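Long-range contact in thermospermine synthase (Medicago truncatula, PDB 6BQ6), which probably makes thermospermine by transferring an aminopropyl group from decarboxylated S-adenosylmethionine to spermidine, releasing methylthioadenosine: residues E89-P100 / M279-L290. Sequence-based numbering, arbitrary orientation.
Sequences ECLVHPALLHHP and MRQRIIEENRYL
Met279, near the end of helix 272-282, which packs with the loop after it along helix 84-98, lays its thioether chain across Leu97 at about a right angle, its CG pressed to Leu97 CD1 at 3.4 Å. One turn on, Arg282 stretches from CG to NE and brings its guanidinium to the carbonyls where helix 84-98 runs out. Arg282 NH1 (2.7 Å) and NH2 (3.0 Å) both grip His99 O end-on, close to the guanidinium plane, while NH2 also bonds weakly to Leu96 O; an arginine suits this place because it can serve several acceptors at once. Beyond the helix, Ile283 sets its CD1 methyl over one face of the His93 imidazole, a CH-pi contact; the ring nitrogens are held by Glu118 and His122. Asn287 ND2 bonds within the loop to Leu290 O, which lies in the amide plane. Glu89, reaching out from helix 84-98, has two oxygens for three successive amides: Arg288 N on the syn lone pair of OE2 (2.9 Å), then Tyr289 N (2.8 Å) and Leu290 N (3.0 Å) on OE1. An alanine at Glu89 would remove both oxygens and is likely to leave these N-H groups without this acceptor, freeing the turn to move. The Tyr289 ring meets Cys90 SG obliquely, and Leu290 CD2 packs against His93 CB and Pro94. Backbone polar groups, costly to bury alone, are thus matched by a carboxylate at one end and a guanidinium at the other.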
ATOM      1  N   GLU B  89     -22.684 -10.303  19.531  1.00 17.08           N
ATOM      2  CA  GLU B  89     -23.260 -11.473  20.196  1.00 18.16           C
ATOM      3  C   GLU B  89     -22.319 -12.066  21.236  1.00 18.16           C
ATOM      4  O   GLU B  89     -22.751 -12.399  22.335  1.00 18.19           O
ATOM      5  CB  GLU B  89     -23.635 -12.559  19.214  1.00 18.92           C
ATOM      6  CG  GLU B  89     -24.903 -12.269  18.412  1.00 19.78           C
ATOM      7  CD  GLU B  89     -25.347 -13.436  17.560  1.00 22.02           C
ATOM      8  OE1 GLU B  89     -24.874 -14.593  17.757  1.00 22.45           O
ATOM      9  OE2 GLU B  89     -26.222 -13.214  16.680  1.00 23.16           O
ATOM     10  N   CYS B  90     -21.029 -12.157  20.898  1.00 17.39           N
ATOM     11  CA  CYS B  90     -20.024 -12.645  21.869  1.00 17.63           C
ATOM     12  C   CYS B  90     -19.857 -11.731  23.072  1.00 17.28           C
ATOM     13  O   CYS B  90     -19.706 -12.238  24.192  1.00 17.94           O
ATOM     14  CB  CYS B  90     -18.667 -12.882  21.254  1.00 17.95           C
ATOM     15  SG  CYS B  90     -18.641 -14.308  20.135  1.00 19.82           S
ATOM     16  N   LEU B  91     -19.904 -10.425  22.858  1.00 17.12           N
ATOM     17  CA  LEU B  91     -19.756  -9.454  23.936  1.00 16.79           C
ATOM     18  C   LEU B  91     -20.919  -9.532  24.916  1.00 16.59           C
ATOM     19  O   LEU B  91     -20.724  -9.425  26.109  1.00 16.72           O
ATOM     20  CB  LEU B  91     -19.692  -8.037  23.417  1.00 16.03           C
ATOM     21  CG  LEU B  91     -19.664  -6.825  24.401  1.00 16.27           C
ATOM     22  CD1 LEU B  91     -18.414  -6.912  25.290  1.00 16.79           C
ATOM     23  CD2 LEU B  91     -19.758  -5.531  23.675  1.00 16.72           C
ATOM     24  N   VAL B  92     -22.133  -9.722  24.405  1.00 16.88           N
ATOM     25  CA  VAL B  92     -23.377  -9.575  25.187  1.00 18.05           C
ATOM     26  C   VAL B  92     -23.969 -10.853  25.735  1.00 17.94           C
ATOM     27  O   VAL B  92     -24.246 -10.963  26.938  1.00 17.70           O
ATOM     28  CB  VAL B  92     -24.443  -8.807  24.353  1.00 18.20           C
ATOM     29  CG1 VAL B  92     -25.811  -8.861  25.009  1.00 19.93           C
ATOM     30  CG2 VAL B  92     -23.974  -7.356  24.153  1.00 19.24           C
ATOM     31  N   HIS B  93     -24.149 -11.860  24.876  1.00 17.61           N
ATOM     32  CA  HIS B  93     -24.993 -12.972  25.292  1.00 18.54           C
ATOM     33  C   HIS B  93     -24.492 -13.868  26.388  1.00 19.28           C
ATOM     34  O   HIS B  93     -25.279 -14.210  27.285  1.00 19.88           O
ATOM     35  CB  HIS B  93     -25.496 -13.732  24.080  1.00 18.69           C
ATOM     36  CG  HIS B  93     -26.287 -12.875  23.168  1.00 18.82           C
ATOM     37  ND1 HIS B  93     -27.314 -12.084  23.633  1.00 20.38           N
ATOM     38  CD2 HIS B  93     -26.201 -12.619  21.846  1.00 19.13           C
ATOM     39  CE1 HIS B  93     -27.807 -11.369  22.654  1.00 19.83           C
ATOM     40  NE2 HIS B  93     -27.155 -11.670  21.556  1.00 20.31           N
ATOM     41  N   PRO B  94     -23.203 -14.236  26.364  1.00 19.61           N
ATOM     42  CA  PRO B  94     -22.713 -15.103  27.435  1.00 20.50           C
ATOM     43  C   PRO B  94     -22.956 -14.498  28.826  1.00 20.48           C
ATOM     44  O   PRO B  94     -23.430 -15.213  29.737  1.00 21.30           O
ATOM     45  CB  PRO B  94     -21.230 -15.224  27.109  1.00 20.05           C
ATOM     46  CG  PRO B  94     -21.176 -15.124  25.621  1.00 20.38           C
ATOM     47  CD  PRO B  94     -22.183 -14.052  25.293  1.00 20.14           C
ATOM     48  N   ALA B  95     -22.636 -13.216  29.009  1.00 19.95           N
ATOM     49  CA  ALA B  95     -22.898 -12.581  30.304  1.00 20.95           C
ATOM     50  C   ALA B  95     -24.336 -12.674  30.718  1.00 20.54           C
ATOM     51  O   ALA B  95     -24.664 -13.148  31.816  1.00 21.47           O
ATOM     52  CB  ALA B  95     -22.438 -11.141  30.304  1.00 20.31           C
ATOM     53  N   LEU B  96     -25.245 -12.270  29.845  1.00 20.77           N
ATOM     54  CA  LEU B  96     -26.666 -12.220  30.264  1.00 21.06           C
ATOM     55  C   LEU B  96     -27.224 -13.629  30.476  1.00 21.15           C
ATOM     56  O   LEU B  96     -28.022 -13.881  31.388  1.00 21.05           O
ATOM     57  CB  LEU B  96     -27.526 -11.458  29.306  1.00 21.35           C
ATOM     58  CG  LEU B  96     -27.593  -9.942  29.578  1.00 21.57           C
ATOM     59  CD1 LEU B  96     -26.262  -9.236  29.366  1.00 20.92           C
ATOM     60  CD2 LEU B  96     -28.694  -9.324  28.753  1.00 21.84           C
ATOM     61  N   LEU B  97     -26.776 -14.579  29.656  1.00 20.40           N
ATOM     62  CA  LEU B  97     -27.253 -15.928  29.803  1.00 21.31           C
ATOM     63  C   LEU B  97     -26.783 -16.626  31.079  1.00 21.84           C
ATOM     64  O   LEU B  97     -27.460 -17.508  31.564  1.00 24.33           O
ATOM     65  CB  LEU B  97     -26.877 -16.776  28.563  1.00 20.97           C
ATOM     66  CG  LEU B  97     -27.547 -16.350  27.269  1.00 21.12           C
ATOM     67  CD1 LEU B  97     -26.868 -16.973  26.067  1.00 20.70           C
ATOM     68  CD2 LEU B  97     -29.045 -16.712  27.285  1.00 22.23           C
ATOM     69  N   HIS B  98     -25.626 -16.272  31.603  1.00 21.76           N
ATOM     70  CA  HIS B  98     -25.136 -16.841  32.809  1.00 22.51           C
ATOM     71  C   HIS B  98     -25.820 -16.229  34.012  1.00 23.55           C
ATOM     72  O   HIS B  98     -25.747 -16.826  35.096  1.00 25.91           O
ATOM     73  CB  HIS B  98     -23.637 -16.689  32.928  1.00 22.62           C
ATOM     74  CG  HIS B  98     -22.846 -17.704  32.129  1.00 22.17           C
ATOM     75  ND1 HIS B  98     -22.621 -17.584  30.788  1.00 22.25           N
ATOM     76  CD2 HIS B  98     -22.262 -18.871  32.501  1.00 23.29           C
ATOM     77  CE1 HIS B  98     -21.929 -18.625  30.354  1.00 23.46           C
ATOM     78  NE2 HIS B  98     -21.672 -19.412  31.380  1.00 23.32           N
ATOM     79  N   HIS B  99     -26.472 -15.088  33.810  1.00 21.86           N
ATOM     80  CA  HIS B  99     -27.209 -14.427  34.874  1.00 24.21           C
ATOM     81  C   HIS B  99     -28.588 -15.065  35.049  1.00 25.50           C
ATOM     82  O   HIS B  99     -29.228 -15.471  34.065  1.00 25.98           O
ATOM     83  CB  HIS B  99     -27.375 -12.961  34.522  1.00 23.68           C
ATOM     84  CG  HIS B  99     -27.689 -12.135  35.715  1.00 23.76           C
ATOM     85  ND1 HIS B  99     -28.962 -12.053  36.221  1.00 24.09           N
ATOM     86  CD2 HIS B  99     -26.896 -11.422  36.547  1.00 23.86           C
ATOM     87  CE1 HIS B  99     -28.954 -11.306  37.310  1.00 23.89           C
ATOM     88  NE2 HIS B  99     -27.708 -10.920  37.545  1.00 24.39           N
ATOM     89  N   PRO B 100     -29.075 -15.177  36.300  1.00 28.50           N
ATOM     90  CA  PRO B 100     -30.369 -15.854  36.475  1.00 28.86           C
ATOM     91  C   PRO B 100     -31.573 -15.085  35.921  1.00 29.76           C
ATOM     92  O   PRO B 100     -32.521 -15.691  35.405  1.00 30.27           O
ATOM     93  CB  PRO B 100     -30.439 -16.075  38.000  1.00 30.89           C
ATOM     94  CG  PRO B 100     -29.533 -15.066  38.588  1.00 30.85           C
ATOM     95  CD  PRO B 100     -28.399 -14.961  37.584  1.00 29.33           C
ATOM     96  N   MET B 279     -31.266 -19.384  25.849  1.00 26.67           N
ATOM     97  CA  MET B 279     -31.398 -18.591  24.636  1.00 25.83           C
ATOM     98  C   MET B 279     -32.784 -18.704  24.032  1.00 26.78           C
ATOM     99  O   MET B 279     -33.382 -17.725  23.653  1.00 26.78           O
ATOM    100  CB  MET B 279     -30.364 -18.969  23.574  1.00 26.05           C
ATOM    101  CG  MET B 279     -28.951 -18.676  23.964  1.00 26.71           C
ATOM    102  SD  MET B 279     -27.795 -19.122  22.625  1.00 30.07           S
ATOM    103  CE  MET B 279     -26.347 -19.552  23.573  1.00 29.95           C
ATOM    104  N   ARG B 280     -33.274 -19.924  23.948  1.00 28.92           N
ATOM    105  CA  ARG B 280     -34.620 -20.166  23.464  1.00 30.44           C
ATOM    106  C   ARG B 280     -35.649 -19.475  24.340  1.00 29.65           C
ATOM    107  O   ARG B 280     -36.614 -18.946  23.833  1.00 30.26           O
ATOM    108  CB  ARG B 280     -34.904 -21.674  23.451  1.00 33.72           C
ATOM    109  CG  ARG B 280     -36.281 -22.111  22.958  1.00 37.01           C
ATOM    110  CD  ARG B 280     -36.580 -21.666  21.536  1.00 39.81           C
ATOM    111  NE  ARG B 280     -35.777 -22.380  20.538  1.00 41.99           N
ATOM    112  CZ  ARG B 280     -36.048 -23.596  20.045  1.00 45.91           C
ATOM    113  NH1 ARG B 280     -37.115 -24.309  20.447  1.00 47.65           N
ATOM    114  NH2 ARG B 280     -35.227 -24.117  19.139  1.00 47.40           N
ATOM    115  N   GLN B 281     -35.471 -19.519  25.641  1.00 29.98           N
ATOM    116  CA  GLN B 281     -36.469 -18.925  26.527  1.00 33.12           C
ATOM    117  C   GLN B 281     -36.410 -17.405  26.524  1.00 33.79           C
ATOM    118  O   GLN B 281     -37.438 -16.741  26.578  1.00 35.39           O
ATOM    119  CB  GLN B 281     -36.331 -19.460  27.969  1.00 35.55           C
ATOM    120  CG  GLN B 281     -37.470 -19.015  28.902  1.00 39.61           C
ATOM    121  CD  GLN B 281     -38.822 -19.596  28.489  1.00 43.00           C
ATOM    122  OE1 GLN B 281     -38.999 -20.819  28.513  1.00 49.45           O
ATOM    123  NE2 GLN B 281     -39.763 -18.738  28.045  1.00 43.48           N
ATOM    124  N   ARG B 282     -35.197 -16.845  26.481  1.00 31.34           N
ATOM    125  CA  ARG B 282     -34.999 -15.449  26.839  1.00 31.47           C
ATOM    126  C   ARG B 282     -34.709 -14.477  25.716  1.00 30.71           C
ATOM    127  O   ARG B 282     -35.010 -13.295  25.815  1.00 30.40           O
ATOM    128  CB  ARG B 282     -33.847 -15.341  27.798  1.00 31.50           C
ATOM    129  CG  ARG B 282     -34.045 -16.025  29.110  1.00 33.10           C
ATOM    130  CD  ARG B 282     -32.846 -15.597  29.882  1.00 33.46           C
ATOM    131  NE  ARG B 282     -32.505 -16.393  31.002  1.00 34.49           N
ATOM    132  CZ  ARG B 282     -31.463 -16.120  31.789  1.00 35.10           C
ATOM    133  NH1 ARG B 282     -31.149 -16.906  32.797  1.00 36.60           N
ATOM    134  NH2 ARG B 282     -30.702 -15.060  31.529  1.00 32.60           N
ATOM    135  N   ILE B 283     -34.129 -14.977  24.635  1.00 27.61           N
ATOM    136  CA  ILE B 283     -33.697 -14.091  23.578  1.00 27.85           C
ATOM    137  C   ILE B 283     -34.679 -14.149  22.418  1.00 28.72           C
ATOM    138  O   ILE B 283     -35.044 -15.247  21.941  1.00 29.97           O
ATOM    139  CB  ILE B 283     -32.309 -14.491  23.072  1.00 27.44           C
ATOM    140  CG1 ILE B 283     -31.276 -14.367  24.189  1.00 26.97           C
ATOM    141  CG2 ILE B 283     -31.969 -13.643  21.848  1.00 27.43           C
ATOM    142  CD1 ILE B 283     -29.871 -14.838  23.763  1.00 26.30           C
ATOM    143  N   ILE B 284     -35.085 -12.979  21.972  1.00 30.13           N
ATOM    144  CA  ILE B 284     -35.945 -12.782  20.781  1.00 32.67           C
ATOM    145  C   ILE B 284     -35.160 -13.130  19.514  1.00 34.27           C
ATOM    146  O   ILE B 284     -34.033 -12.653  19.328  1.00 34.20           O
ATOM    147  CB  ILE B 284     -36.426 -11.310  20.705  1.00 34.48           C
ATOM    148  CG1 ILE B 284     -37.295 -10.978  21.923  1.00 36.21           C
ATOM    149  CG2 ILE B 284     -37.208 -11.011  19.422  1.00 35.17           C
ATOM    150  CD1 ILE B 284     -37.598  -9.486  22.053  1.00 38.09           C
ATOM    151  N   GLU B 285     -35.743 -13.968  18.652  1.00 36.93           N
ATOM    152  CA  GLU B 285     -35.071 -14.460  17.434  1.00 37.45           C
ATOM    153  C   GLU B 285     -33.822 -15.321  17.713  1.00 35.39           C
ATOM    154  O   GLU B 285     -33.315 -15.420  18.833  1.00 33.00           O
ATOM    155  CB  GLU B 285     -34.730 -13.320  16.475  1.00 42.18           C
ATOM    156  CG  GLU B 285     -35.944 -12.606  15.916  1.00 49.12           C
ATOM    157  CD  GLU B 285     -35.634 -11.834  14.644  1.00 55.76           C
ATOM    158  OE1 GLU B 285     -35.486 -10.591  14.745  1.00 63.14           O
ATOM    159  OE2 GLU B 285     -35.530 -12.465  13.553  1.00 58.18           O
ATOM    160  N   GLU B 286     -33.369 -15.986  16.660  1.00 34.09           N
ATOM    161  CA  GLU B 286     -32.229 -16.884  16.731  1.00 34.21           C
ATOM    162  C   GLU B 286     -30.965 -16.063  16.635  1.00 29.50           C
ATOM    163  O   GLU B 286     -30.866 -15.210  15.780  1.00 28.58           O
ATOM    164  CB  GLU B 286     -32.234 -17.844  15.546  1.00 37.51           C
ATOM    165  CG  GLU B 286     -33.040 -19.099  15.788  1.00 42.94           C
ATOM    166  CD  GLU B 286     -32.129 -20.221  16.272  1.00 49.29           C
ATOM    167  OE1 GLU B 286     -32.119 -20.433  17.513  1.00 54.18           O
ATOM    168  OE2 GLU B 286     -31.401 -20.851  15.422  1.00 48.38           O
ATOM    169  N   ASN B 287     -29.999 -16.371  17.481  1.00 27.73           N
ATOM    170  CA  ASN B 287     -28.634 -15.854  17.298  1.00 26.48           C
ATOM    171  C   ASN B 287     -28.056 -16.375  15.996  1.00 27.46           C
ATOM    172  O   ASN B 287     -28.393 -17.479  15.555  1.00 28.61           O
ATOM    173  CB  ASN B 287     -27.736 -16.302  18.445  1.00 26.69           C
ATOM    174  CG  ASN B 287     -28.022 -15.567  19.738  1.00 26.76           C
ATOM    175  OD1 ASN B 287     -28.697 -14.560  19.745  1.00 27.69           O
ATOM    176  ND2 ASN B 287     -27.458 -16.043  20.831  1.00 27.22           N
ATOM    177  N   ARG B 288     -27.233 -15.544  15.371  1.00 26.68           N
ATOM    178  CA  ARG B 288     -26.568 -15.858  14.106  1.00 27.94           C
ATOM    179  C   ARG B 288     -25.234 -16.568  14.370  1.00 26.88           C
ATOM    180  O   ARG B 288     -24.826 -17.442  13.598  1.00 28.01           O
ATOM    181  CB  ARG B 288     -26.393 -14.560  13.305  1.00 30.56           C
ATOM    182  CG  ARG B 288     -27.726 -13.929  12.900  1.00 34.20           C
ATOM    183  CD  ARG B 288     -27.594 -12.481  12.371  1.00 36.77           C
ATOM    184  NE  ARG B 288     -26.862 -12.512  11.108  1.00 38.40           N
ATOM    185  CZ  ARG B 288     -26.299 -11.484  10.480  1.00 41.47           C
ATOM    186  NH1 ARG B 288     -26.357 -10.236  10.968  1.00 42.70           N
ATOM    187  NH2 ARG B 288     -25.646 -11.714   9.331  1.00 41.66           N
ATOM    188  N   TYR B 289     -24.536 -16.201  15.443  1.00 23.28           N
ATOM    189  CA  TYR B 289     -23.195 -16.735  15.700  1.00 23.34           C
ATOM    190  C   TYR B 289     -23.215 -17.734  16.845  1.00 22.27           C
ATOM    191  O   TYR B 289     -22.606 -18.783  16.769  1.00 22.70           O
ATOM    192  CB  TYR B 289     -22.169 -15.639  16.036  1.00 22.50           C
ATOM    193  CG  TYR B 289     -20.809 -16.242  16.256  1.00 23.14           C
ATOM    194  CD1 TYR B 289     -20.080 -16.742  15.208  1.00 24.14           C
ATOM    195  CD2 TYR B 289     -20.291 -16.349  17.534  1.00 22.73           C
ATOM    196  CE1 TYR B 289     -18.826 -17.339  15.437  1.00 24.25           C
ATOM    197  CE2 TYR B 289     -19.088 -16.922  17.753  1.00 23.99           C
ATOM    198  CZ  TYR B 289     -18.381 -17.425  16.754  1.00 23.86           C
ATOM    199  OH  TYR B 289     -17.175 -18.020  17.054  1.00 27.52           O
ATOM    200  N   LEU B 290     -23.867 -17.380  17.937  1.00 22.42           N
ATOM    201  CA  LEU B 290     -23.634 -18.025  19.203  1.00 23.30           C
ATOM    202  C   LEU B 290     -24.749 -19.040  19.553  1.00 24.09           C
ATOM    203  O   LEU B 290     -25.915 -18.671  19.612  1.00 26.01           O
ATOM    204  CB  LEU B 290     -23.531 -16.931  20.256  1.00 24.99           C
ATOM    205  CG  LEU B 290     -22.911 -17.400  21.539  1.00 26.38           C
ATOM    206  CD1 LEU B 290     -21.390 -17.492  21.478  1.00 26.04           C
ATOM    207  CD2 LEU B 290     -23.339 -16.456  22.624  1.00 27.61           C
TER